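Local coordinates for protein DNA replication factor Cdt1 (Mus musculus, PDB 3A4C) that licenses DNA for replication by cooperating with CDC6 and the origin recognition complex to load the MCM complex during G1, and also supports mitosis, at residues P16-V21 against G54-H59. Numbering follows the deposited sequence.
Sequences PELARV and GEMEKH
Leu18 reaches from helix 3-27 to helix 53-66 and meets two side chains one helical turn apart, Met56 and His59. Its CD2 methyl sits between His59 and the sulfur of Met56, while CG and CD1 face the thioether. CD2 lies 3.8 Å from both CB and CD2 of His59, against the carbon side of the residue and oblique to the ring. CG of Leu18 lies 3.9 Å from SD of Met56, while CD1 of Leu18 approaches CE of Met56 at a looser 4.2 Å. Met56 has CG anti to its backbone N (chi1 -173°) and is then bent at both following torsions, which curls the thioether round to the leucine although the side chain does not set out in that direction. No hydrogen bond links the two segments; the interaction is apolar, burying 130 Å² in all, and the nearest CA atoms, those of Leu18 and His59, remain 8.1 Å apart, a spacing bridged by side chains alone.

Both helices belong to the winged-helix fold of the Cdt1 C-terminal domain, in which three helices precede the strand pair 71-76 and 79-84, and the contact lies near the centre of the chain. Met43 and Val44 of helix 36-45 also touch Met56, bringing that helix into the same apolar cluster.

The imidazole that receives Leu18 is fixed through both nitrogens. His59 ND1 donates to Glu55 O at 2.7 Å with an N-H...O angle of 166°, and NE2 is hydrogen-bonded to Arg14 NH2. Glu55 O lies in the ring plane and also accepts from His59 N at 3.2 Å, the two donors approaching from opposite faces of the carbonyl. By contrast, Glu17, Arg20, Glu57 and Lys58 are solvent-exposed and meet nothing of the opposite segment, although Lys58 touches Arg11, further back on helix 3-27.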
loop_
_atom_site.group_PDB
_atom_site.type_symbol
_atom_site.label_atom_id
_atom_site.label_comp_id
_atom_site.label_asym_id
_atom_site.label_seq_id
_atom_site.Cartn_x
_atom_site.Cartn_y
_atom_site.Cartn_z
ATOM N N PRO A 16 6.626 -4.208 -1.759
ATOM C CA PRO A 16 6.724 -4.229 -3.222
ATOM C C PRO A 16 5.626 -5.099 -3.838
ATOM O O PRO A 16 4.984 -4.686 -4.805
ATOM C CB PRO A 16 8.112 -4.824 -3.470
ATOM C CG PRO A 16 8.905 -4.413 -2.241
ATOM C CD PRO A 16 7.910 -4.530 -1.105
ATOM N N GLU A 17 5.395 -6.279 -3.272
ATOM C CA GLU A 17 4.346 -7.154 -3.794
ATOM C C GLU A 17 2.962 -6.590 -3.549
ATOM O O GLU A 17 2.106 -6.650 -4.428
ATOM C CB GLU A 17 4.460 -8.569 -3.219
ATOM C CG GLU A 17 5.578 -9.368 -3.885
ATOM C CD GLU A 17 5.633 -10.808 -3.430
ATOM O OE1 GLU A 17 4.965 -11.138 -2.426
ATOM O OE2 GLU A 17 6.343 -11.612 -4.085
ATOM N N LEU A 18 2.740 -6.049 -2.351
ATOM C CA LEU A 18 1.461 -5.414 -2.036
ATOM C C LEU A 18 1.161 -4.225 -2.946
ATOM O O LEU A 18 0.009 -3.975 -3.292
ATOM C CB LEU A 18 1.418 -4.990 -0.566
ATOM C CG LEU A 18 0.647 -5.881 0.415
ATOM C CD1 LEU A 18 0.460 -7.297 -0.082
ATOM C CD2 LEU A 18 1.255 -5.864 1.827
ATOM N N ALA A 19 2.193 -3.486 -3.334
ATOM C CA ALA A 19 1.996 -2.361 -4.237
ATOM C C ALA A 19 1.475 -2.835 -5.587
ATOM O O ALA A 19 0.663 -2.166 -6.214
ATOM C CB ALA A 19 3.281 -1.586 -4.406
ATOM N N ARG A 20 1.961 -3.983 -6.042
ATOM C CA ARG A 20 1.493 -4.527 -7.305
ATOM C C ARG A 20 0.064 -5.005 -7.179
ATOM O O ARG A 20 -0.740 -4.793 -8.080
ATOM C CB ARG A 20 2.387 -5.663 -7.807
ATOM C CG ARG A 20 1.991 -6.137 -9.215
ATOM C CD ARG A 20 3.070 -6.997 -9.853
ATOM N NE ARG A 20 4.392 -6.427 -9.611
ATOM C CZ ARG A 20 4.982 -5.531 -10.390
ATOM N NH1 ARG A 20 4.378 -5.100 -11.493
ATOM N NH2 ARG A 20 6.185 -5.067 -10.063
ATOM N N VAL A 21 -0.253 -5.654 -6.059
ATOM C CA VAL A 21 -1.623 -6.097 -5.813
ATOM C C VAL A 21 -2.539 -4.875 -5.801
ATOM O O VAL A 21 -3.599 -4.869 -6.420
ATOM C CB VAL A 21 -1.765 -6.857 -4.471
ATOM C CG1 VAL A 21 -3.239 -7.165 -4.178
ATOM C CG2 VAL A 21 -0.966 -8.158 -4.497
ATOM N N GLY A 54 -7.495 -5.658 8.520
ATOM C CA GLY A 54 -6.945 -4.663 9.433
ATOM C C GLY A 54 -5.438 -4.530 9.297
ATOM O O GLY A 54 -4.895 -3.422 9.292
ATOM N N GLU A 55 -4.758 -5.663 9.174
ATOM C CA GLU A 55 -3.314 -5.665 8.974
ATOM C C GLU A 55 -2.960 -5.136 7.594
ATOM O O GLU A 55 -1.950 -4.474 7.428
ATOM C CB GLU A 55 -2.738 -7.066 9.177
ATOM C CG GLU A 55 -2.796 -7.543 10.618
ATOM C CD GLU A 55 -2.610 -9.044 10.757
ATOM O OE1 GLU A 55 -2.323 -9.508 11.881
ATOM O OE2 GLU A 55 -2.757 -9.764 9.751
ATOM N N MET A 56 -3.793 -5.441 6.605
ATOM C CA MET A 56 -3.618 -4.891 5.264
ATOM C C MET A 56 -3.720 -3.362 5.299
ATOM O O MET A 56 -2.922 -2.662 4.671
ATOM C CB MET A 56 -4.655 -5.491 4.305
ATOM C CG MET A 56 -4.465 -5.113 2.842
ATOM S SD MET A 56 -2.875 -5.653 2.168
ATOM C CE MET A 56 -3.145 -7.422 2.001
ATOM N N GLU A 57 -4.689 -2.838 6.040
ATOM C CA GLU A 57 -4.822 -1.387 6.147
ATOM C C GLU A 57 -3.524 -0.781 6.645
ATOM O O GLU A 57 -3.075 0.242 6.145
ATOM C CB GLU A 57 -5.960 -0.979 7.086
ATOM C CG GLU A 57 -6.065 0.535 7.235
ATOM C CD GLU A 57 -7.281 0.972 8.022
ATOM O OE1 GLU A 57 -8.017 1.855 7.537
ATOM O OE2 GLU A 57 -7.498 0.436 9.122
ATOM N N LYS A 58 -2.927 -1.416 7.643
ATOM C CA LYS A 58 -1.668 -0.933 8.190
ATOM C C LYS A 58 -0.582 -0.852 7.110
ATOM O O LYS A 58 0.171 0.115 7.054
ATOM C CB LYS A 58 -1.215 -1.825 9.343
ATOM C CG LYS A 58 -2.030 -1.649 10.627
ATOM C CD LYS A 58 -1.552 -2.634 11.691
ATOM C CE LYS A 58 -2.489 -2.667 12.889
ATOM N NZ LYS A 58 -2.558 -1.339 13.553
ATOM N N HIS A 59 -0.513 -1.861 6.246
ATOM C CA HIS A 59 0.481 -1.864 5.166
ATOM C C HIS A 59 0.205 -0.805 4.115
ATOM O O HIS A 59 1.134 -0.231 3.548
ATOM C CB HIS A 59 0.559 -3.236 4.498
ATOM C CG HIS A 59 1.193 -4.278 5.356
ATOM N ND1 HIS A 59 0.577 -4.788 6.479
ATOM C CD2 HIS A 59 2.396 -4.893 5.271
ATOM C CE1 HIS A 59 1.371 -5.679 7.045
ATOM N NE2 HIS A 59 2.482 -5.759 6.332
#